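Local structure of precorrin-6Y C5,15-methyltransferase (Decarboxylating) (Geobacter metallireducens, 3E05) at residues D[146-151]-D[188-193]; D[136-141]-D[153-158]; D[69-74]-D[78-83]; D[45-50]-D[101-106]; D[31-36]-D[55-60]. The protein probably catalyses S-adenosylmethionine-dependent methylation and decarboxylation of precorrin-6Y in cobalamin biosynthesis, this chain being its C-terminal methyltransferase domain. One frame throughout, in Å; residues are numbered along the deposited sequence.

Contact 1 of 5, residues D[146-151]-D[188-193]; sequences DTLTKA and YIITAW
One face of the Tyr188 ring is covered by Leu148 CD2, which lies over the middle of the ring, 3.7 Å from its centroid and 14° off the normal, a CH-pi contact in which the two side chains cross at about a right angle. At the hydroxyl-bearing end of the ring, Tyr188 OH is hydrogen-bonded to Tyr188 OH of the third subunit; Phe181 of the second and fourth subunits also packs on this tyrosine. The contact lies in the Rossmann-like fold of class I methyltransferases, where helix 145-157 packs on the antiparallel strand 180-193. The two segments run in almost the same direction, their axes 10.1 Å apart at closest approach.

Leu148 CG is turned anti to the backbone N (chi1 170°), and from there its two methyls divide the strand between them: CD2 goes to the tyrosine, while CD1 meets Ile190 CD1 at 3.8 Å. No hydrogen bond links the segments, and apolar contact alone joins them. Replacing Tyr188 by an alanine would probably open a gap beneath Leu148 CD2 and cost the interface its hydroxyl-to-hydroxyl bond. Elsewhere on the helix, Thr149 OG1 is hydrogen-bonded to Thr149 OG1 of the third subunit, so the same helix serves core and interface. One turn on from Leu148, the small Ala151 completes the contact, its CB 3.9 Å from Ile190 CD1.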
# COMPACT_ATOMS: atom_id res chain seq x y z
N ASP D 146 -8.77 9.79 14.11
CA ASP D 146 -8.81 10.76 15.23
C ASP D 146 -7.43 11.01 15.84
O ASP D 146 -7.03 12.16 16.03
CB ASP D 146 -9.80 10.33 16.33
CG ASP D 146 -9.98 11.40 17.40
OD1 ASP D 146 -10.54 12.48 17.09
OD2 ASP D 146 -9.56 11.17 18.56
N THR D 147 -6.69 9.94 16.11
CA THR D 147 -5.36 10.08 16.70
C THR D 147 -4.46 10.81 15.72
O THR D 147 -3.82 11.77 16.10
CB THR D 147 -4.79 8.74 17.16
OG1 THR D 147 -5.64 8.22 18.19
CG2 THR D 147 -3.38 8.90 17.72
N LEU D 148 -4.47 10.38 14.45
CA LEU D 148 -3.68 11.04 13.40
C LEU D 148 -3.97 12.54 13.27
O LEU D 148 -3.04 13.35 13.22
CB LEU D 148 -3.86 10.31 12.06
CG LEU D 148 -3.30 10.96 10.78
CD1 LEU D 148 -1.78 11.13 10.84
CD2 LEU D 148 -3.75 10.19 9.52
N THR D 149 -5.26 12.90 13.24
CA THR D 149 -5.73 14.28 13.09
C THR D 149 -5.31 15.16 14.25
O THR D 149 -4.73 16.23 14.06
CB THR D 149 -7.29 14.31 12.97
OG1 THR D 149 -7.66 13.85 11.67
CG2 THR D 149 -7.86 15.70 13.19
N LYS D 150 -5.62 14.69 15.46
CA LYS D 150 -5.37 15.48 16.67
C LYS D 150 -3.88 15.59 16.95
O LYS D 150 -3.41 16.66 17.32
CB LYS D 150 -6.12 14.89 17.87
CG LYS D 150 -7.66 14.96 17.76
CD LYS D 150 -8.20 16.37 17.99
CE LYS D 150 -9.72 16.42 17.95
NZ LYS D 150 -10.25 16.41 16.56
N ALA D 151 -3.13 14.50 16.72
CA ALA D 151 -1.67 14.52 16.95
C ALA D 151 -0.99 15.55 16.07
O ALA D 151 -0.18 16.32 16.56
CB ALA D 151 -1.03 13.15 16.76
N TYR D 188 0.40 5.00 10.71
CA TYR D 188 0.86 6.34 10.42
C TYR D 188 1.93 6.70 11.44
O TYR D 188 1.64 6.81 12.62
CB TYR D 188 -0.31 7.33 10.54
CG TYR D 188 -1.33 7.14 9.44
CD1 TYR D 188 -1.21 7.84 8.24
CD2 TYR D 188 -2.38 6.23 9.58
CE1 TYR D 188 -2.16 7.69 7.21
CE2 TYR D 188 -3.32 6.04 8.54
CZ TYR D 188 -3.20 6.78 7.37
OH TYR D 188 -4.11 6.59 6.34
N ILE D 189 3.17 6.84 10.96
CA ILE D 189 4.29 7.22 11.82
C ILE D 189 4.48 8.73 11.73
O ILE D 189 4.89 9.28 10.70
CB ILE D 189 5.58 6.45 11.43
CG1 ILE D 189 5.32 4.94 11.55
CG2 ILE D 189 6.78 6.92 12.27
CD1 ILE D 189 6.38 4.06 10.94
N ILE D 190 4.19 9.39 12.85
CA ILE D 190 4.24 10.85 12.93
C ILE D 190 5.52 11.28 13.65
O ILE D 190 5.74 10.87 14.79
CB ILE D 190 3.01 11.38 13.70
CG1 ILE D 190 1.72 10.87 13.05
CG2 ILE D 190 3.03 12.91 13.78
CD1 ILE D 190 0.48 11.00 13.91
N THR D 191 6.35 12.07 12.97
CA THR D 191 7.60 12.58 13.52
C THR D 191 7.55 14.10 13.65
O THR D 191 7.21 14.80 12.70
CB THR D 191 8.80 12.12 12.67
OG1 THR D 191 8.71 10.71 12.50
CG2 THR D 191 10.13 12.47 13.36
N ALA D 192 7.90 14.59 14.83
CA ALA D 192 7.83 16.02 15.12
C ALA D 192 9.10 16.50 15.79
O ALA D 192 9.62 15.85 16.70
CB ALA D 192 6.63 16.31 15.99
N TRP D 193 9.62 17.62 15.31
CA TRP D 193 10.86 18.18 15.83
C TRP D 193 10.80 19.68 15.61
O TRP D 193 9.95 20.17 14.87
CB TRP D 193 12.09 17.57 15.14
CG TRP D 193 12.22 17.91 13.67
CD1 TRP D 193 13.07 18.83 13.12
CD2 TRP D 193 11.48 17.34 12.58
NE1 TRP D 193 12.91 18.88 11.76
CE2 TRP D 193 11.94 17.98 11.39
CE3 TRP D 193 10.48 16.37 12.47
CZ2 TRP D 193 11.42 17.67 10.12
CZ3 TRP D 193 9.95 16.07 11.20
CH2 TRP D 193 10.43 16.71 10.05

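Contact 2 of 5, residues D[136-141]-D[153-158]; sequences GVIVLN and EFLEDH
Within 153-158, Leu155 alone meets segment 136-141, and its two methyls go to different strand residues. The pair belongs to a strand-helix step of the Rossmann-like methyltransferase fold, the helix following the strand and packing on one side of the sheet. With CG anti to its carbonyl carbon (chi1 -70°), Leu155 projects toward the strand and presents both branches to it. Leu155 CD2 touches Ile138 CD1 at 3.9 Å, the two side chains crossing at a slant. Leu155 CD1 lies 3.6 Å from Leu140 CD1, the two side chains sliding past each other in opposite directions; as Leu140 was modelled in two conformers, this closer approach holds for one of them.

The tight part therefore amounts to three buried apolar side chains, with 110 Å² covered in all. Around it the core continues through Ile114 of the adjoining strand, which touches both Ile138 and Leu140, and through Val128, which packs on Ile138. The other side of the helix is quite different: Glu153 and Asp157 are exposed, Phe154 is partly so, and Glu156 packs on Lys179 of the fourth subunit. Toward the C-terminal end of the strand the character turns polar too. Asn141 OD1 is hydrogen-bonded to Thr32 OG1, while Asn141 ND2 makes a weak but nearly straight bond to its neighbour's carbonyl, Leu140 O, at 3.3 Å.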
# COMPACT_ATOMS: atom_id res chain seq x y z
N GLY D 136 15.30 17.83 20.45
CA GLY D 136 14.46 16.68 20.76
C GLY D 136 13.66 16.20 19.56
O GLY D 136 13.50 16.94 18.59
N VAL D 137 13.19 14.96 19.61
CA VAL D 137 12.33 14.37 18.57
C VAL D 137 11.17 13.66 19.27
O VAL D 137 11.39 12.91 20.22
CB VAL D 137 13.09 13.34 17.64
CG1 VAL D 137 12.16 12.77 16.52
CG2 VAL D 137 14.35 13.95 17.05
N ILE D 138 9.94 13.92 18.82
CA ILE D 138 8.77 13.16 19.25
C ILE D 138 8.28 12.31 18.08
O ILE D 138 8.13 12.82 16.96
CB ILE D 138 7.61 14.06 19.72
CG1 ILE D 138 8.07 15.04 20.81
CG2 ILE D 138 6.42 13.23 20.19
CD1 ILE D 138 7.14 16.22 20.98
N VAL D 139 8.00 11.04 18.33
CA VAL D 139 7.40 10.14 17.34
C VAL D 139 6.14 9.51 17.95
O VAL D 139 6.09 9.19 19.14
CB VAL D 139 8.42 9.10 16.82
CG1 VAL D 139 7.78 8.07 15.83
CG2 VAL D 139 9.60 9.82 16.15
N LEU D 140 5.10 9.42 17.13
CA LEU D 140 3.87 8.73 17.53
C LEU D 140 3.45 7.81 16.42
O LEU D 140 3.59 8.13 15.25
CB LEU D 140 2.70 9.70 17.77
CG LEU D 140 2.80 10.94 18.63
CD1 LEU D 140 3.28 12.08 17.78
CD2 LEU D 140 1.43 11.24 19.19
N ASN D 141 2.94 6.64 16.80
CA ASN D 141 2.32 5.75 15.82
C ASN D 141 0.81 5.80 15.97
O ASN D 141 0.25 5.52 17.05
CB ASN D 141 2.82 4.31 15.97
CG ASN D 141 4.26 4.10 15.44
OD1 ASN D 141 4.74 2.99 15.44
ND2 ASN D 141 4.90 5.16 14.97
N GLU D 153 -2.48 18.17 14.69
CA GLU D 153 -3.03 19.45 15.14
C GLU D 153 -2.32 20.00 16.39
O GLU D 153 -1.92 21.16 16.41
CB GLU D 153 -4.53 19.32 15.39
CG GLU D 153 -5.24 20.64 15.73
CD GLU D 153 -6.63 20.45 16.30
OE1 GLU D 153 -7.35 19.52 15.87
OE2 GLU D 153 -7.02 21.24 17.19
N PHE D 154 -2.15 19.16 17.41
CA PHE D 154 -1.52 19.59 18.68
C PHE D 154 -0.03 19.89 18.55
O PHE D 154 0.46 20.85 19.14
CB PHE D 154 -1.75 18.57 19.80
CG PHE D 154 -3.19 18.25 20.06
CD1 PHE D 154 -4.18 19.23 19.92
CD2 PHE D 154 -3.57 16.97 20.46
CE1 PHE D 154 -5.52 18.93 20.15
CE2 PHE D 154 -4.90 16.66 20.71
CZ PHE D 154 -5.88 17.64 20.55
N LEU D 155 0.68 19.06 17.79
CA LEU D 155 2.11 19.26 17.56
C LEU D 155 2.39 20.51 16.71
O LEU D 155 3.36 21.22 16.95
CB LEU D 155 2.73 18.03 16.89
CG LEU D 155 2.87 16.74 17.73
CD1 LEU D 155 3.05 15.57 16.80
CD2 LEU D 155 4.00 16.81 18.75
N GLU D 156 1.53 20.77 15.73
CA GLU D 156 1.67 22.00 14.94
C GLU D 156 1.32 23.27 15.71
O GLU D 156 1.88 24.34 15.44
CB GLU D 156 0.88 21.89 13.64
CG GLU D 156 1.58 21.00 12.62
CD GLU D 156 0.94 21.04 11.26
OE1 GLU D 156 -0.25 21.41 11.17
OE2 GLU D 156 1.64 20.70 10.28
N ASP D 157 0.41 23.14 16.68
CA ASP D 157 0.07 24.22 17.62
C ASP D 157 1.26 24.65 18.47
O ASP D 157 1.37 25.83 18.84
CB ASP D 157 -1.06 23.80 18.56
CG ASP D 157 -2.42 23.86 17.91
OD1 ASP D 157 -2.52 24.35 16.76
OD2 ASP D 157 -3.39 23.40 18.56
N HIS D 158 2.14 23.69 18.78
CA HIS D 158 3.32 23.95 19.60
C HIS D 158 4.55 24.30 18.76
O HIS D 158 5.66 24.35 19.28
CB HIS D 158 3.62 22.76 20.51
CG HIS D 158 2.59 22.51 21.57
ND1 HIS D 158 2.24 23.47 22.50
CD2 HIS D 158 1.85 21.42 21.86
CE1 HIS D 158 1.31 22.97 23.31
NE2 HIS D 158 1.06 21.73 22.94

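Contact 3 of 5, residues D[69-74]-D[78-83]; sequences ALERNP and GFIRDN
Ile80 CD1 rests against the aliphatic part of Glu71, 3.7 Å from Glu71 CB and 3.9 Å from Glu71 CG. The helix thus supports the stem of the glutamate and leaves its carboxylate to polar partners. Glu71 CG lies anti to the backbone N (chi1 178°) and the chain then bends at chi2, which brings the carboxylate back toward the turn that follows the strand. There Glu71 OE2 accepts Asn73 N through its anti lone pair, at 2.9 Å and 163°. The other oxygen, Glu71 OE1, takes Gly50 N from the glycine-rich loop, so both oxygens are held and the group is unlikely to rotate.

In the next shell, Asn73 stands at the N-cap of helix 74-86, its OD1 accepting Gln75 N. Tyr76 and Leu77 of the first helical turn also touch Glu71, while Leu94 and Ala52 pack on Ile80. Strand 66-71, helix 74-86 and strand 92-96 form a beta-alpha-beta unit. An acidic residue at the end of the second strand is a hallmark of class I methyltransferases; in relatives it binds the ribose hydroxyls of S-adenosylmethionine, and Glu71 is probably its counterpart.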
# COMPACT_ATOMS: atom_id res chain seq x y z
N ALA D 69 9.76 3.41 30.28
CA ALA D 69 8.60 2.81 29.63
C ALA D 69 7.39 2.89 30.55
O ALA D 69 7.32 2.19 31.57
CB ALA D 69 8.91 1.36 29.27
N LEU D 70 6.44 3.75 30.17
CA LEU D 70 5.25 4.02 30.96
C LEU D 70 4.05 3.23 30.45
O LEU D 70 3.73 3.27 29.26
CB LEU D 70 4.92 5.51 30.96
CG LEU D 70 5.62 6.36 32.01
CD1 LEU D 70 7.02 6.72 31.57
CD2 LEU D 70 4.81 7.62 32.25
N GLU D 71 3.39 2.52 31.37
CA GLU D 71 2.23 1.70 31.03
C GLU D 71 1.23 1.65 32.17
O GLU D 71 1.60 1.42 33.32
CB GLU D 71 2.69 0.30 30.62
CG GLU D 71 1.57 -0.71 30.27
CD GLU D 71 0.64 -0.22 29.18
OE1 GLU D 71 1.11 0.08 28.07
OE2 GLU D 71 -0.57 -0.12 29.45
N ARG D 72 -0.04 1.88 31.84
CA ARG D 72 -1.13 1.92 32.83
C ARG D 72 -1.81 0.56 33.06
O ARG D 72 -2.28 0.28 34.16
CB ARG D 72 -2.18 2.99 32.44
CG ARG D 72 -3.02 2.64 31.21
CD ARG D 72 -3.76 3.85 30.67
NE ARG D 72 -4.94 3.50 29.89
CZ ARG D 72 -4.94 3.24 28.58
NH1 ARG D 72 -3.81 3.28 27.88
NH2 ARG D 72 -6.07 2.93 27.97
N ASN D 73 -1.86 -0.29 32.03
CA ASN D 73 -2.58 -1.56 32.09
C ASN D 73 -1.80 -2.67 32.81
O ASN D 73 -0.71 -3.04 32.36
CB ASN D 73 -2.97 -1.99 30.67
CG ASN D 73 -4.00 -3.11 30.63
OD1 ASN D 73 -3.81 -4.18 31.22
ND2 ASN D 73 -5.09 -2.88 29.91
N PRO D 74 -2.37 -3.23 33.91
CA PRO D 74 -1.81 -4.34 34.71
C PRO D 74 -1.44 -5.60 33.92
O PRO D 74 -0.46 -6.27 34.27
CB PRO D 74 -2.93 -4.66 35.71
CG PRO D 74 -3.72 -3.40 35.82
CD PRO D 74 -3.67 -2.78 34.45
N GLY D 78 2.85 -6.95 33.16
CA GLY D 78 3.42 -8.29 33.26
C GLY D 78 4.16 -8.72 32.01
O GLY D 78 5.23 -9.34 32.10
N PHE D 79 3.59 -8.37 30.84
CA PHE D 79 4.26 -8.58 29.54
C PHE D 79 5.60 -7.87 29.54
O PHE D 79 6.63 -8.47 29.20
CB PHE D 79 3.42 -8.01 28.38
CG PHE D 79 2.12 -8.70 28.13
CD1 PHE D 79 1.96 -10.07 28.37
CD2 PHE D 79 1.04 -7.99 27.61
CE1 PHE D 79 0.73 -10.70 28.11
CE2 PHE D 79 -0.19 -8.61 27.36
CZ PHE D 79 -0.34 -9.96 27.60
N ILE D 80 5.60 -6.59 29.94
CA ILE D 80 6.81 -5.77 29.95
C ILE D 80 7.89 -6.37 30.85
O ILE D 80 8.97 -6.72 30.36
CB ILE D 80 6.53 -4.28 30.30
CG1 ILE D 80 5.60 -3.67 29.24
CG2 ILE D 80 7.83 -3.50 30.35
CD1 ILE D 80 5.09 -2.27 29.56
N ARG D 81 7.57 -6.54 32.14
CA ARG D 81 8.42 -7.24 33.10
C ARG D 81 9.06 -8.50 32.51
O ARG D 81 10.29 -8.66 32.58
CB ARG D 81 7.60 -7.61 34.34
CG ARG D 81 8.39 -7.70 35.63
CD ARG D 81 7.47 -7.87 36.84
NE ARG D 81 6.55 -6.73 37.02
CZ ARG D 81 5.24 -6.78 36.83
NH1 ARG D 81 4.66 -7.92 36.45
NH2 ARG D 81 4.50 -5.70 37.01
N ASP D 82 8.25 -9.37 31.91
CA ASP D 82 8.74 -10.60 31.28
C ASP D 82 9.67 -10.32 30.11
O ASP D 82 10.73 -10.94 29.98
CB ASP D 82 7.57 -11.48 30.80
CG ASP D 82 6.83 -12.18 31.93
OD1 ASP D 82 7.12 -11.90 33.12
OD2 ASP D 82 5.94 -13.00 31.62
N ASN D 83 9.29 -9.37 29.26
CA ASN D 83 10.10 -9.03 28.09
C ASN D 83 11.45 -8.38 28.42
O ASN D 83 12.48 -8.74 27.85
CB ASN D 83 9.28 -8.17 27.11
CG ASN D 83 8.13 -8.93 26.47
OD1 ASN D 83 8.21 -10.14 26.21
ND2 ASN D 83 7.03 -8.22 26.19

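Contact 4 of 5, residues D[45-50]-D[101-106]; sequences WDIGAG and EGLDDL
Trp45 turns its indole toward Leu103 and Leu106 by setting CG anti to the carbonyl carbon (chi1 -61°), and both leucines use the same first rotation to bring their methyls over one face of the ring system. Leu106 CD1 lies above the five-membered ring, 3.8 Å from its centroid and 14° off the normal. Leu103 CD2 takes the six-membered ring of Trp45, 4.1 Å from the centroid and more tilted, at 27°. The same Leu103 methyl reaches on to Ile47 CD1 at 4.2 Å.

The two leucines are the ends of a type I beta turn, closed by Leu106 N bonding to Leu103 O at 3.3 Å; this spacing lets one turn cover both rings. Arg131 of helix 121-131 holds the turn at both ends, NH1 bonding Leu103 O and NH2 bonding Leu106 O. The tryptophan belongs to strand 43-47, which leads into the glycine-rich loop of the Rossmann-like methyltransferase fold.

Leu106 CB comes within 3.6 Å of Trp45 NE1, but the indole N-H is spent on Pro107 O just beyond the turn. Its one polar atom being satisfied there, the buried indole can meet the leucines by CH-pi and dispersion forces alone, while that hydrogen bond probably limits rotation of the ring.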
# COMPACT_ATOMS: atom_id res chain seq x y z
N TRP D 45 11.57 8.67 26.62
CA TRP D 45 10.31 8.19 27.20
C TRP D 45 9.52 7.35 26.17
O TRP D 45 9.38 7.77 25.02
CB TRP D 45 9.43 9.36 27.62
CG TRP D 45 9.97 10.31 28.67
CD1 TRP D 45 11.09 10.15 29.45
CD2 TRP D 45 9.38 11.55 29.07
NE1 TRP D 45 11.24 11.23 30.30
CE2 TRP D 45 10.19 12.10 30.10
CE3 TRP D 45 8.24 12.25 28.66
CZ2 TRP D 45 9.90 13.32 30.71
CZ3 TRP D 45 7.96 13.48 29.27
CH2 TRP D 45 8.78 13.99 30.29
N ASP D 46 9.02 6.19 26.59
CA ASP D 46 8.12 5.38 25.78
C ASP D 46 6.76 5.38 26.50
O ASP D 46 6.53 4.60 27.44
CB ASP D 46 8.70 3.97 25.58
CG ASP D 46 7.79 3.01 24.81
OD1 ASP D 46 6.66 3.35 24.37
OD2 ASP D 46 8.24 1.85 24.63
N ILE D 47 5.88 6.27 26.06
CA ILE D 47 4.55 6.43 26.66
C ILE D 47 3.51 5.49 26.06
O ILE D 47 3.23 5.53 24.85
CB ILE D 47 4.08 7.89 26.56
CG1 ILE D 47 5.08 8.80 27.29
CG2 ILE D 47 2.66 8.04 27.14
CD1 ILE D 47 4.91 10.26 26.98
N GLY D 48 2.94 4.63 26.92
CA GLY D 48 2.02 3.59 26.49
C GLY D 48 2.82 2.47 25.87
O GLY D 48 2.62 2.12 24.70
N ALA D 49 3.72 1.89 26.66
CA ALA D 49 4.74 0.96 26.14
C ALA D 49 4.21 -0.35 25.57
O ALA D 49 4.84 -0.93 24.67
CB ALA D 49 5.82 0.71 27.18
N GLY D 50 3.06 -0.81 26.06
CA GLY D 50 2.43 -2.02 25.55
C GLY D 50 3.21 -3.24 25.96
O GLY D 50 3.15 -3.65 27.11
N GLU D 101 0.51 11.84 34.16
CA GLU D 101 0.94 11.49 35.52
C GLU D 101 2.16 10.58 35.45
O GLU D 101 2.25 9.73 34.56
CB GLU D 101 -0.17 10.76 36.29
CG GLU D 101 -1.43 11.58 36.57
CD GLU D 101 -2.42 10.84 37.45
OE1 GLU D 101 -2.95 11.46 38.39
OE2 GLU D 101 -2.67 9.63 37.21
N GLY D 102 3.10 10.77 36.37
CA GLY D 102 4.31 9.97 36.40
C GLY D 102 5.44 10.45 35.52
O GLY D 102 6.50 9.83 35.48
N LEU D 103 5.23 11.55 34.80
CA LEU D 103 6.30 12.13 33.99
C LEU D 103 7.21 13.02 34.83
O LEU D 103 8.36 13.25 34.45
CB LEU D 103 5.74 12.94 32.81
CG LEU D 103 4.88 12.25 31.74
CD1 LEU D 103 4.43 13.28 30.71
CD2 LEU D 103 5.61 11.11 31.06
N ASP D 104 6.70 13.50 35.95
CA ASP D 104 7.40 14.49 36.77
C ASP D 104 8.70 13.97 37.39
O ASP D 104 9.70 14.69 37.43
CB ASP D 104 6.48 15.07 37.84
CG ASP D 104 5.28 15.80 37.25
OD1 ASP D 104 5.46 16.54 36.26
OD2 ASP D 104 4.16 15.62 37.77
N ASP D 105 8.70 12.72 37.83
CA ASP D 105 9.87 12.11 38.46
C ASP D 105 10.95 11.66 37.47
O ASP D 105 12.08 11.34 37.87
CB ASP D 105 9.45 10.93 39.34
CG ASP D 105 8.83 11.36 40.67
OD1 ASP D 105 8.27 12.48 40.75
OD2 ASP D 105 8.90 10.57 41.63
N LEU D 106 10.60 11.64 36.18
CA LEU D 106 11.52 11.24 35.12
C LEU D 106 12.47 12.38 34.75
O LEU D 106 12.10 13.55 34.88
CB LEU D 106 10.73 10.80 33.88
CG LEU D 106 9.61 9.77 34.04
CD1 LEU D 106 8.91 9.61 32.70
CD2 LEU D 106 10.11 8.43 34.52

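Contact 5 of 5, residues D[31-36]-D[55-60]; sequences VTLSKL and SIEASN
Two helices that precede and follow the first strand of the Rossmann-like sheet, 26-35 and 53-61, meet through Leu33, whose two methyls divide between Glu57 and Ala58. Leu33 CG lies anti to the carbonyl carbon (chi1 -69°), extending the fork across to the second helix. Leu33 CD1 touches Glu57 CB at 3.7 Å and Leu33 CD2 touches Ala58 CB at 3.8 Å; the leucine and glutamate side chains cross at about a right angle. The small alanine lets the backbones come close, with 6.7 Å between Leu33 CA and Ala58 CA.

In this class I methyltransferase fold, helix 53-61 follows the glycine-rich loop, and its Ser55 OG is bonded to Asp46 OD2 on the first strand. With an alanine here in place of Leu33, a gap between the helices is likely to open, and Glu57 CB and Ala58 CB would probably lose their apolar cover. Glu57 is buried yet provided for: its OE2 forms a salt bridge with Arg29 NH1 and accepts Ile11 N, which probably favours the charged form. Farther along the same helix, Ser59 OG donates to Ile56 O at 2.7 Å, from the same face of the carbonyl plane as Asn60 N.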
# COMPACT_ATOMS: atom_id res chain seq x y z
N VAL D 31 11.19 1.22 11.34
CA VAL D 31 10.96 2.58 10.80
C VAL D 31 10.78 3.61 11.94
O VAL D 31 11.32 4.71 11.87
CB VAL D 31 9.71 2.63 9.87
CG1 VAL D 31 9.57 4.01 9.23
CG2 VAL D 31 9.80 1.55 8.78
N THR D 32 10.05 3.22 12.97
CA THR D 32 9.82 4.09 14.16
C THR D 32 11.15 4.48 14.83
O THR D 32 11.41 5.67 15.09
CB THR D 32 8.87 3.39 15.16
OG1 THR D 32 7.60 3.20 14.56
CG2 THR D 32 8.69 4.19 16.46
N LEU D 33 12.01 3.49 15.05
CA LEU D 33 13.35 3.69 15.64
C LEU D 33 14.23 4.58 14.77
O LEU D 33 14.90 5.46 15.28
CB LEU D 33 14.01 2.35 15.89
CG LEU D 33 13.36 1.54 17.02
CD1 LEU D 33 13.78 0.10 16.90
CD2 LEU D 33 13.63 2.13 18.40
N SER D 34 14.19 4.36 13.45
CA SER D 34 14.79 5.25 12.45
C SER D 34 14.32 6.70 12.61
O SER D 34 15.14 7.61 12.70
CB SER D 34 14.45 4.75 11.04
OG SER D 34 15.42 5.15 10.10
N LYS D 35 13.01 6.89 12.67
CA LYS D 35 12.41 8.22 12.78
C LYS D 35 12.77 8.88 14.13
O LYS D 35 12.85 10.11 14.22
CB LYS D 35 10.88 8.15 12.61
CG LYS D 35 10.38 7.78 11.18
CD LYS D 35 10.89 8.72 10.09
CE LYS D 35 10.43 8.23 8.70
NZ LYS D 35 10.85 9.14 7.64
N LEU D 36 13.00 8.07 15.15
CA LEU D 36 13.41 8.60 16.46
C LEU D 36 14.82 9.21 16.49
O LEU D 36 15.16 9.89 17.46
CB LEU D 36 13.26 7.55 17.55
CG LEU D 36 11.84 7.35 18.10
CD1 LEU D 36 11.68 6.00 18.75
CD2 LEU D 36 11.51 8.48 19.10
N SER D 55 10.86 0.15 23.22
CA SER D 55 11.82 0.39 24.32
C SER D 55 12.98 -0.59 24.28
O SER D 55 14.13 -0.19 24.46
CB SER D 55 11.12 0.25 25.66
OG SER D 55 10.51 1.46 26.02
N ILE D 56 12.67 -1.86 24.01
CA ILE D 56 13.68 -2.92 24.05
C ILE D 56 14.69 -2.81 22.91
O ILE D 56 15.90 -2.86 23.13
CB ILE D 56 13.02 -4.31 24.13
CG1 ILE D 56 12.47 -4.55 25.54
CG2 ILE D 56 13.99 -5.42 23.74
CD1 ILE D 56 11.56 -5.74 25.63
N GLU D 57 14.21 -2.64 21.68
CA GLU D 57 15.13 -2.42 20.56
C GLU D 57 15.86 -1.05 20.60
O GLU D 57 17.04 -0.97 20.24
CB GLU D 57 14.44 -2.70 19.21
CG GLU D 57 14.16 -4.20 19.01
CD GLU D 57 13.63 -4.54 17.64
OE1 GLU D 57 13.53 -3.63 16.79
OE2 GLU D 57 13.30 -5.71 17.42
N ALA D 58 15.19 -0.02 21.09
CA ALA D 58 15.83 1.28 21.38
C ALA D 58 17.01 1.14 22.34
O ALA D 58 18.04 1.80 22.17
CB ALA D 58 14.84 2.23 21.97
N SER D 59 16.83 0.28 23.35
CA SER D 59 17.85 0.03 24.36
C SER D 59 19.07 -0.68 23.78
O SER D 59 20.19 -0.46 24.23
CB SER D 59 17.26 -0.73 25.55
OG SER D 59 17.23 -2.13 25.32
N ASN D 60 18.84 -1.51 22.76
CA ASN D 60 19.94 -2.14 22.03
C ASN D 60 20.75 -1.11 21.24
O ASN D 60 21.98 -1.25 21.10
CB ASN D 60 19.41 -3.23 21.11
CG ASN D 60 18.95 -4.46 21.86
OD1 ASN D 60 19.25 -4.65 23.04
ND2 ASN D 60 18.22 -5.32 21.17

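Overall arrangement
All five contacts are built around one mixed sheet. Contacts 1 and 2 share helix 145-157 and adjoin along neighbouring strands, with Ile190 N 2.8 Å from Leu140 O. Contact 5 meets both of them, Val139 CG2 of contact 2 lying 3.8 Å from Leu36 CD2. Contacts 3 and 4 have centres about 12 Å apart and are joined strand to strand, Leu70 O being 2.8 Å from Gly48 N. Strand 43-47 of contact 4 lies in the chain between the two helices of contact 5. Contact 3 is remote from contact 1, about 24 Å between centres. The glycine-rich loop of contact 4 and Glu71 of contact 3 probably border the S-adenosylmethionine pocket, as in relatives, whereas contacts 1, 2 and 5 include residues that touch other subunits.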